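Local coordinates for protein cell divisionFtsK/SpoIIIE (PDB 4NH0) that has weak ATPase activity and might act as the translocase of the type VII (ESX) secretion system, which exports EsxA and EsxB, at residues A[333-338]-A[413-418]; A[941-946]-A[1096-1101]; A[1078-1083]-A[1109-1114]. All blocks are in the same frame, centred on the assembly; numbering follows the deposited sequence.

Overall arrangement
Interaction 1 comes first along the chain. In the first FtsK domain it closes the excursion from strand 337-343 through strand 359-364 and helices 371-394 and 400-410 to strand 418-424. Much later, interaction 2 closes a span of about 150 residues, joining the start of strand 944-947 to the turn after helix 1090-1097 in the third FtsK domain. Interaction 3 closes a short span of about 25, tying the loop after strand 1072-1078 to the loop at 1109-1114. Interactions 2 and 3 cross, their segments alternating, and touch through Val946 with Arg1078 and Lys1096 with Leu1114. Interaction 1 lies on the opposite side of the chain's centre, about 74 Å from interaction 3 between nearest atoms.

Interaction 1: residues A[333-338]-A[413-418]; sequences SPEVLN and LPPMPT
Asn338 N donates to Thr418 O at 3.0 Å. The bond is nearly straight (174° at the hydrogen). Thr418 N in turn donates to Val336 O at 3.1 Å. Thr418 therefore bonds the residues before and after Leu337, the pattern of a parallel beta bridge. It is the start of the pairing between strands 337-343 and 418-424 in the central sheet of the first FtsK domain, a P-loop NTPase fold. A backbone hydrogen bond between Asn338 and Phe420 carries the pairing on. Strand 418-424 leads to Glu425, the inferred active-site residue.

Thr418 OG1 adds a weak bond to Val336 O. With OG1 set between its own backbone N and carbonyl carbon (chi1 56°), the hydroxyl can share this acceptor with the amide of the same residue. On the same side of the sheet, Leu337 CD1 lies 3.5 Å from Thr418 OG1.

The Pro417 ring packs beside the bridge. Its CB rests on the peptide between Val336 and Leu337, 3.3 Å from Leu337 N. Its CG faces the side chain of Asn338, 3.8 Å from Asn338 CG. With an alanine here, the Pro417 ring would probably lose the cover of the amide group, and a gap would be likely to open beside its CG.

Further out, Glu335 CG meets the rim of the Pro415 ring at CB and CG, the two side chains crossing at a slant. This CG stands opposite the backbone N (chi1 -162°) and the chain runs on extended, which carries the carboxylate along beside the ring. Glu335 OE1 makes a long, weak ion pair with Arg407. Glu335 CG lies 3.6 Å from Pro415 CB and 3.8 Å from Pro415 CG.

Interaction 2: residues A[941-946]-A[1096-1101]; sequences DPHFLV and KEMASP
The ring of Pro1101 lies against Asp941, with its CD 3.6 Å from Asp941 CB and its CG beside the carboxylate. The same CD also packs on the backbone carbonyl of His943. The ring is thus wedged into the bend of the loop that leads into strand 944-947.

His943 meets two side chains. Ser1100 OG sits at the edge of the imidazole, near its plane, and lies 3.3 Å from His943 CB. Met1098 crosses the imidazole at about a right angle. Its SD is 4.4 Å from the ring centroid in an oblique sulfur-aromatic contact, and its CE lies at the ring edge, in plane. The bend at Met1098 chi3 (-49°) turns the methyl there. His943 NE2 and ND1 make weak hydrogen bonds, to Leu1064 O and with Leu1074 N, which would favour this rotation of the ring.

Pro1101 O takes the one hydrogen bond across the contact, from Leu945 N at 3.3 Å. Phe944 CA makes a CH...O contact to the same oxygen at 3.4 Å, and the phenyl CD1 rests close by.

Leu945 also pairs with Leu1103, so Pro1101 leads into the parallel pairing of strands 944-947 and 1102-1104. Strand 944-947 runs into the P-loop whose Lys954 binds ATP, the strand-loop-helix core of a P-loop NTPase.

Interaction 3: residues A[1078-1083]-A[1109-1114]; sequences RSMGGA and KDEGIL
Met1080 to Ala1083 form a type II beta turn, closed by Ala1083 N to Met1080 O at 3.2 Å, and the turn presents Gly1082 N to Glu1111. Gly1082 has positive phi (67°) at the third position of the turn, a conformation that favours glycine.

Glu1111 brings its carboxylate over the turn. OE2 accepts from Gly1082 N at 2.7 Å, and the amide meets it from above the carboxylate plane. OE1 accepts from Gly1084 N, just past the turn. The two oxygens thus hold two separate backbone amides, which fixes the rotation of the group. The chain is bent at chi2 (-75°), which folds the carboxylate onto the turn at 1080-1083. On the other side of the turn, Arg1078 grips Gly1081 O end-on with NH1 and NH2. The acceptor lies in the guanidinium plane. One peptide of the turn is therefore held from both ends, its oxygen by the arginine and its nitrogen by the glutamate.

The turn follows strand 1072-1078 of the third FtsK domain, a P-loop NTPase fold with bound ATP. The side chain of Met1080 is about 7 Å from that of the ATP-binding Lys954 and about 10 Å from the nucleotide.

The apolar part of the contact gathers round Met1080 CE. The Met1080 and Glu1111 side chains run alongside one another, pointing opposite ways, with Met1080 CE 3.7 Å from Glu1111 CG. The same methyl reaches Leu1114 CD1 at 3.6 Å. Leu1114 CD1 also touches Ala1083 CB at 4.1 Å, and Leu1114 CD2 lies against Ala1083 as well. Phe947 of strand 944-947 touches both Ala1083 and Leu1114.

Interaction 1: residues A[333-338]-A[413-418]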
loop_
_atom_site.group_PDB
_atom_site.type_symbol
_atom_site.label_atom_id
_atom_site.label_comp_id
_atom_site.label_asym_id
_atom_site.label_seq_id
_atom_site.Cartn_x
_atom_site.Cartn_y
_atom_site.Cartn_z
ATOM N N SER A 333 -5.830 -28.719 -38.227
ATOM C CA SER A 333 -4.765 -27.808 -37.833
ATOM C C SER A 333 -5.248 -26.903 -36.708
ATOM O O SER A 333 -6.450 -26.679 -36.569
ATOM C CB SER A 333 -4.305 -26.973 -39.031
ATOM O OG SER A 333 -5.326 -26.087 -39.452
ATOM N N PRO A 334 -4.315 -26.377 -35.896
ATOM C CA PRO A 334 -4.675 -25.408 -34.856
ATOM C C PRO A 334 -5.298 -24.153 -35.455
ATOM O O PRO A 334 -5.945 -23.375 -34.756
ATOM C CB PRO A 334 -3.333 -25.088 -34.191
ATOM C CG PRO A 334 -2.473 -26.262 -34.490
ATOM C CD PRO A 334 -2.885 -26.725 -35.850
ATOM N N GLU A 335 -5.093 -23.976 -36.755
ATOM C CA GLU A 335 -5.638 -22.851 -37.496
ATOM C C GLU A 335 -7.162 -22.903 -37.552
ATOM O O GLU A 335 -7.823 -21.871 -37.641
ATOM C CB GLU A 335 -5.055 -22.836 -38.911
ATOM C CG GLU A 335 -5.188 -21.519 -39.649
ATOM C CD GLU A 335 -4.347 -21.480 -40.910
ATOM O OE1 GLU A 335 -4.922 -21.330 -42.009
ATOM O OE2 GLU A 335 -3.109 -21.605 -40.804
ATOM N N VAL A 336 -7.717 -24.111 -37.491
ATOM C CA VAL A 336 -9.159 -24.293 -37.624
ATOM C C VAL A 336 -9.802 -24.947 -36.404
ATOM O O VAL A 336 -11.019 -25.122 -36.364
ATOM C CB VAL A 336 -9.500 -25.143 -38.861
ATOM C CG1 VAL A 336 -9.050 -24.441 -40.129
ATOM C CG2 VAL A 336 -8.864 -26.518 -38.750
ATOM N N LEU A 337 -8.995 -25.298 -35.409
ATOM C CA LEU A 337 -9.523 -25.958 -34.219
ATOM C C LEU A 337 -8.681 -25.709 -32.970
ATOM O O LEU A 337 -7.479 -25.970 -32.958
ATOM C CB LEU A 337 -9.643 -27.462 -34.465
ATOM C CG LEU A 337 -10.198 -28.292 -33.308
ATOM C CD1 LEU A 337 -11.578 -27.798 -32.916
ATOM C CD2 LEU A 337 -10.240 -29.762 -33.681
ATOM N N ASN A 338 -9.326 -25.209 -31.921
ATOM C CA ASN A 338 -8.669 -25.013 -30.633
ATOM C C ASN A 338 -9.432 -25.696 -29.503
ATOM O O ASN A 338 -10.656 -25.812 -29.553
ATOM C CB ASN A 338 -8.512 -23.522 -30.329
ATOM C CG ASN A 338 -7.410 -22.874 -31.143
ATOM O OD1 ASN A 338 -6.594 -23.558 -31.759
ATOM N ND2 ASN A 338 -7.375 -21.547 -31.141
ATOM N N LEU A 413 -9.014 -12.334 -44.130
ATOM C CA LEU A 413 -9.460 -12.342 -42.743
ATOM C C LEU A 413 -8.573 -13.240 -41.894
ATOM O O LEU A 413 -7.999 -14.204 -42.399
ATOM C CB LEU A 413 -10.920 -12.798 -42.652
ATOM C CG LEU A 413 -11.977 -11.743 -42.978
ATOM C CD1 LEU A 413 -13.377 -12.329 -42.893
ATOM C CD2 LEU A 413 -11.837 -10.547 -42.049
ATOM N N PRO A 414 -8.445 -12.919 -40.598
ATOM C CA PRO A 414 -7.686 -13.811 -39.720
ATOM C C PRO A 414 -8.429 -15.123 -39.532
ATOM O O PRO A 414 -9.661 -15.120 -39.512
ATOM C CB PRO A 414 -7.602 -13.027 -38.409
ATOM C CG PRO A 414 -8.813 -12.162 -38.423
ATOM C CD PRO A 414 -9.016 -11.777 -39.863
ATOM N N PRO A 415 -7.697 -16.237 -39.424
ATOM C CA PRO A 415 -8.360 -17.512 -39.147
ATOM C C PRO A 415 -9.037 -17.494 -37.782
ATOM O O PRO A 415 -8.407 -17.114 -36.796
ATOM C CB PRO A 415 -7.211 -18.524 -39.174
ATOM C CG PRO A 415 -6.131 -17.861 -39.964
ATOM C CD PRO A 415 -6.253 -16.401 -39.656
ATOM N N MET A 416 -10.307 -17.875 -37.732
ATOM C CA MET A 416 -10.990 -18.039 -36.457
ATOM C C MET A 416 -11.447 -19.481 -36.313
ATOM O O MET A 416 -12.448 -19.886 -36.902
ATOM C CB MET A 416 -12.176 -17.085 -36.332
ATOM C CG MET A 416 -12.814 -17.098 -34.952
ATOM S SD MET A 416 -14.192 -15.952 -34.792
ATOM C CE MET A 416 -15.264 -16.537 -36.099
ATOM N N PRO A 417 -10.701 -20.264 -35.524
ATOM C CA PRO A 417 -10.932 -21.697 -35.332
ATOM C C PRO A 417 -12.170 -21.980 -34.496
ATOM O O PRO A 417 -12.530 -21.167 -33.650
ATOM C CB PRO A 417 -9.671 -22.149 -34.598
ATOM C CG PRO A 417 -9.258 -20.954 -33.827
ATOM C CD PRO A 417 -9.578 -19.778 -34.703
ATOM N N THR A 418 -12.815 -23.117 -34.732
ATOM C CA THR A 418 -13.910 -23.544 -33.876
ATOM C C THR A 418 -13.346 -23.928 -32.517
ATOM O O THR A 418 -12.227 -24.429 -32.425
ATOM C CB THR A 418 -14.686 -24.732 -34.469
ATOM O OG1 THR A 418 -13.783 -25.813 -34.726
ATOM C CG2 THR A 418 -15.369 -24.332 -35.764
#

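Interaction 2: residues A[941-946]-A[1096-1101]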
loop_
_atom_site.group_PDB
_atom_site.type_symbol
_atom_site.label_atom_id
_atom_site.label_comp_id
_atom_site.label_asym_id
_atom_site.label_seq_id
_atom_site.Cartn_x
_atom_site.Cartn_y
_atom_site.Cartn_z
ATOM N N ASP A 941 5.434 40.606 31.328
ATOM C CA ASP A 941 5.349 39.782 32.527
ATOM C C ASP A 941 6.649 39.880 33.319
ATOM O O ASP A 941 7.712 39.510 32.824
ATOM C CB ASP A 941 5.044 38.330 32.164
ATOM C CG ASP A 941 3.673 38.162 31.540
ATOM O OD1 ASP A 941 2.781 38.985 31.832
ATOM O OD2 ASP A 941 3.485 37.207 30.759
ATOM N N PRO A 942 6.563 40.377 34.560
ATOM C CA PRO A 942 7.722 40.743 35.381
ATOM C C PRO A 942 8.554 39.574 35.912
ATOM O O PRO A 942 9.736 39.768 36.187
ATOM C CB PRO A 942 7.088 41.506 36.546
ATOM C CG PRO A 942 5.719 40.955 36.650
ATOM C CD PRO A 942 5.291 40.660 35.247
ATOM N N HIS A 943 7.965 38.391 36.055
ATOM C CA HIS A 943 8.661 37.291 36.717
ATOM C C HIS A 943 8.938 36.100 35.803
ATOM O O HIS A 943 8.376 35.992 34.715
ATOM C CB HIS A 943 7.859 36.822 37.931
ATOM C CG HIS A 943 7.450 37.930 38.849
ATOM N ND1 HIS A 943 8.338 38.567 39.689
ATOM C CD2 HIS A 943 6.248 38.515 39.060
ATOM C CE1 HIS A 943 7.701 39.498 40.377
ATOM N NE2 HIS A 943 6.431 39.487 40.014
ATOM N N PHE A 944 9.814 35.211 36.262
ATOM C CA PHE A 944 10.118 33.974 35.551
ATOM C C PHE A 944 10.550 32.886 36.531
ATOM O O PHE A 944 11.231 33.164 37.515
ATOM C CB PHE A 944 11.207 34.201 34.501
ATOM C CG PHE A 944 11.611 32.953 33.769
ATOM C CD1 PHE A 944 10.809 32.431 32.770
ATOM C CD2 PHE A 944 12.791 32.302 34.080
ATOM C CE1 PHE A 944 11.175 31.285 32.096
ATOM C CE2 PHE A 944 13.162 31.156 33.410
ATOM C CZ PHE A 944 12.353 30.647 32.417
ATOM N N LEU A 945 10.157 31.648 36.248
ATOM C CA LEU A 945 10.416 30.531 37.150
ATOM C C LEU A 945 10.783 29.264 36.383
ATOM O O LEU A 945 10.165 28.948 35.370
ATOM C CB LEU A 945 9.190 30.281 38.031
ATOM C CG LEU A 945 9.240 29.141 39.047
ATOM C CD1 LEU A 945 10.391 29.332 40.016
ATOM C CD2 LEU A 945 7.920 29.051 39.793
ATOM N N VAL A 946 11.785 28.535 36.865
ATOM C CA VAL A 946 12.234 27.330 36.174
ATOM C C VAL A 946 12.543 26.174 37.131
ATOM O O VAL A 946 13.280 26.334 38.102
ATOM C CB VAL A 946 13.481 27.623 35.303
ATOM C CG1 VAL A 946 14.524 28.396 36.091
ATOM C CG2 VAL A 946 14.067 26.338 34.742
ATOM N N LYS A 1096 3.172 31.718 40.404
ATOM C CA LYS A 1096 2.387 30.869 39.519
ATOM C C LYS A 1096 0.975 31.417 39.344
ATOM O O LYS A 1096 0.383 31.303 38.271
ATOM C CB LYS A 1096 2.329 29.438 40.056
ATOM C CG LYS A 1096 1.470 28.504 39.217
ATOM C CD LYS A 1096 1.595 27.060 39.659
ATOM C CE LYS A 1096 0.715 26.158 38.809
ATOM N NZ LYS A 1096 0.854 24.725 39.179
ATOM N N GLU A 1097 0.444 32.021 40.401
ATOM C CA GLU A 1097 -0.922 32.526 40.381
ATOM C C GLU A 1097 -1.078 33.687 39.408
ATOM O O GLU A 1097 -2.104 33.811 38.742
ATOM C CB GLU A 1097 -1.354 32.960 41.784
ATOM C CG GLU A 1097 -2.837 33.270 41.905
ATOM C CD GLU A 1097 -3.229 33.717 43.298
ATOM O OE1 GLU A 1097 -2.346 33.764 44.180
ATOM O OE2 GLU A 1097 -4.422 34.018 43.512
ATOM N N MET A 1098 -0.055 34.531 39.320
ATOM C CA MET A 1098 -0.111 35.692 38.439
ATOM C C MET A 1098 0.358 35.347 37.028
ATOM O O MET A 1098 0.708 36.233 36.248
ATOM C CB MET A 1098 0.717 36.844 39.013
ATOM C CG MET A 1098 2.184 36.543 39.221
ATOM S SD MET A 1098 2.966 37.820 40.223
ATOM C CE MET A 1098 2.404 39.298 39.383
ATOM N N ALA A 1099 0.360 34.053 36.720
ATOM C CA ALA A 1099 0.620 33.546 35.374
ATOM C C ALA A 1099 1.957 34.004 34.803
ATOM O O ALA A 1099 2.031 34.446 33.659
ATOM C CB ALA A 1099 -0.510 33.951 34.439
ATOM N N SER A 1100 3.012 33.893 35.601
ATOM C CA SER A 1100 4.350 34.226 35.135
ATOM C C SER A 1100 4.856 33.160 34.176
ATOM O O SER A 1100 4.509 31.990 34.314
ATOM C CB SER A 1100 5.310 34.376 36.315
ATOM O OG SER A 1100 4.975 35.504 37.101
ATOM N N PRO A 1101 5.667 33.566 33.186
ATOM C CA PRO A 1101 6.291 32.615 32.264
ATOM C C PRO A 1101 7.170 31.628 33.016
ATOM O O PRO A 1101 7.850 32.018 33.962
ATOM C CB PRO A 1101 7.126 33.508 31.346
ATOM C CG PRO A 1101 6.473 34.841 31.423
ATOM C CD PRO A 1101 5.982 34.959 32.829
#

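Interaction 3: residues A[1078-1083]-A[1109-1114]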
loop_
_atom_site.group_PDB
_atom_site.type_symbol
_atom_site.label_atom_id
_atom_site.label_comp_id
_atom_site.label_asym_id
_atom_site.label_seq_id
_atom_site.Cartn_x
_atom_site.Cartn_y
_atom_site.Cartn_z
ATOM N N ARG A 1078 14.740 26.377 40.785
ATOM C CA ARG A 1078 14.599 25.432 41.884
ATOM C C ARG A 1078 14.818 24.000 41.415
ATOM O O ARG A 1078 14.474 23.648 40.288
ATOM C CB ARG A 1078 13.219 25.564 42.531
ATOM C CG ARG A 1078 13.080 24.791 43.832
ATOM C CD ARG A 1078 11.648 24.764 44.331
ATOM N NE ARG A 1078 11.540 24.021 45.582
ATOM C CZ ARG A 1078 11.709 22.707 45.683
ATOM N NH1 ARG A 1078 11.995 21.989 44.607
ATOM N NH2 ARG A 1078 11.594 22.110 46.860
ATOM N N SER A 1079 15.390 23.175 42.288
ATOM C CA SER A 1079 15.599 21.766 41.985
ATOM C C SER A 1079 14.272 21.039 41.825
ATOM O O SER A 1079 13.209 21.594 42.102
ATOM C CB SER A 1079 16.433 21.095 43.077
ATOM O OG SER A 1079 16.643 19.725 42.783
ATOM N N MET A 1080 14.340 19.790 41.384
ATOM C CA MET A 1080 13.139 19.021 41.091
ATOM C C MET A 1080 12.535 18.390 42.341
ATOM O O MET A 1080 11.317 18.258 42.453
ATOM C CB MET A 1080 13.450 17.937 40.062
ATOM C CG MET A 1080 12.219 17.299 39.472
ATOM S SD MET A 1080 11.133 18.542 38.759
ATOM C CE MET A 1080 9.619 17.605 38.646
ATOM N N GLY A 1081 13.394 18.005 43.279
ATOM C CA GLY A 1081 12.963 17.317 44.483
ATOM C C GLY A 1081 12.000 18.104 45.349
ATOM O O GLY A 1081 12.322 19.190 45.827
ATOM N N GLY A 1082 10.808 17.549 45.548
ATOM C CA GLY A 1082 9.809 18.165 46.402
ATOM C C GLY A 1082 9.273 19.474 45.858
ATOM O O GLY A 1082 8.716 20.282 46.602
ATOM N N ALA A 1083 9.440 19.685 44.557
ATOM C CA ALA A 1083 8.971 20.905 43.915
ATOM C C ALA A 1083 7.450 20.985 43.934
ATOM O O ALA A 1083 6.884 22.059 44.128
ATOM C CB ALA A 1083 9.486 20.984 42.489
ATOM N N LYS A 1109 7.626 12.304 37.335
ATOM C CA LYS A 1109 6.185 12.517 37.352
ATOM C C LYS A 1109 5.636 12.436 38.769
ATOM O O LYS A 1109 4.469 12.747 39.013
ATOM C CB LYS A 1109 5.466 11.497 36.448
ATOM C CG LYS A 1109 6.113 11.213 35.075
ATOM C CD LYS A 1109 7.406 10.394 35.144
ATOM C CE LYS A 1109 7.860 9.911 33.779
ATOM N NZ LYS A 1109 9.300 9.520 33.817
ATOM N N ASP A 1110 6.492 12.021 39.698
ATOM C CA ASP A 1110 6.122 11.916 41.103
ATOM C C ASP A 1110 5.738 13.275 41.677
ATOM O O ASP A 1110 4.961 13.362 42.628
ATOM C CB ASP A 1110 7.272 11.317 41.914
ATOM C CG ASP A 1110 7.502 9.850 41.611
ATOM O OD1 ASP A 1110 6.601 9.211 41.026
ATOM O OD2 ASP A 1110 8.585 9.334 41.961
ATOM N N GLU A 1111 6.289 14.333 41.095
ATOM C CA GLU A 1111 6.042 15.686 41.571
ATOM C C GLU A 1111 4.761 16.262 40.981
ATOM O O GLU A 1111 4.325 17.346 41.366
ATOM C CB GLU A 1111 7.229 16.590 41.238
ATOM C CG GLU A 1111 8.554 16.108 41.803
ATOM C CD GLU A 1111 8.681 16.355 43.291
ATOM O OE1 GLU A 1111 7.890 17.154 43.833
ATOM O OE2 GLU A 1111 9.574 15.750 43.921
ATOM N N GLY A 1112 4.164 15.536 40.042
ATOM C CA GLY A 1112 2.924 15.965 39.420
ATOM C C GLY A 1112 3.090 17.205 38.562
ATOM O O GLY A 1112 4.208 17.651 38.318
ATOM N N ILE A 1113 1.972 17.760 38.106
ATOM C CA ILE A 1113 1.997 18.958 37.276
ATOM C C ILE A 1113 2.538 20.155 38.045
ATOM O O ILE A 1113 1.975 20.560 39.061
ATOM C CB ILE A 1113 0.596 19.305 36.735
ATOM C CG1 ILE A 1113 0.174 18.296 35.667
ATOM C CG2 ILE A 1113 0.580 20.706 36.152
ATOM C CD1 ILE A 1113 -1.154 18.617 35.016
ATOM N N LEU A 1114 3.640 20.713 37.556
ATOM C CA LEU A 1114 4.215 21.914 38.141
ATOM C C LEU A 1114 3.689 23.145 37.420
ATOM O O LEU A 1114 3.062 24.012 38.023
ATOM C CB LEU A 1114 5.739 21.871 38.074
ATOM C CG LEU A 1114 6.407 20.717 38.820
ATOM C CD1 LEU A 1114 7.914 20.821 38.725
ATOM C CD2 LEU A 1114 5.962 20.707 40.266
#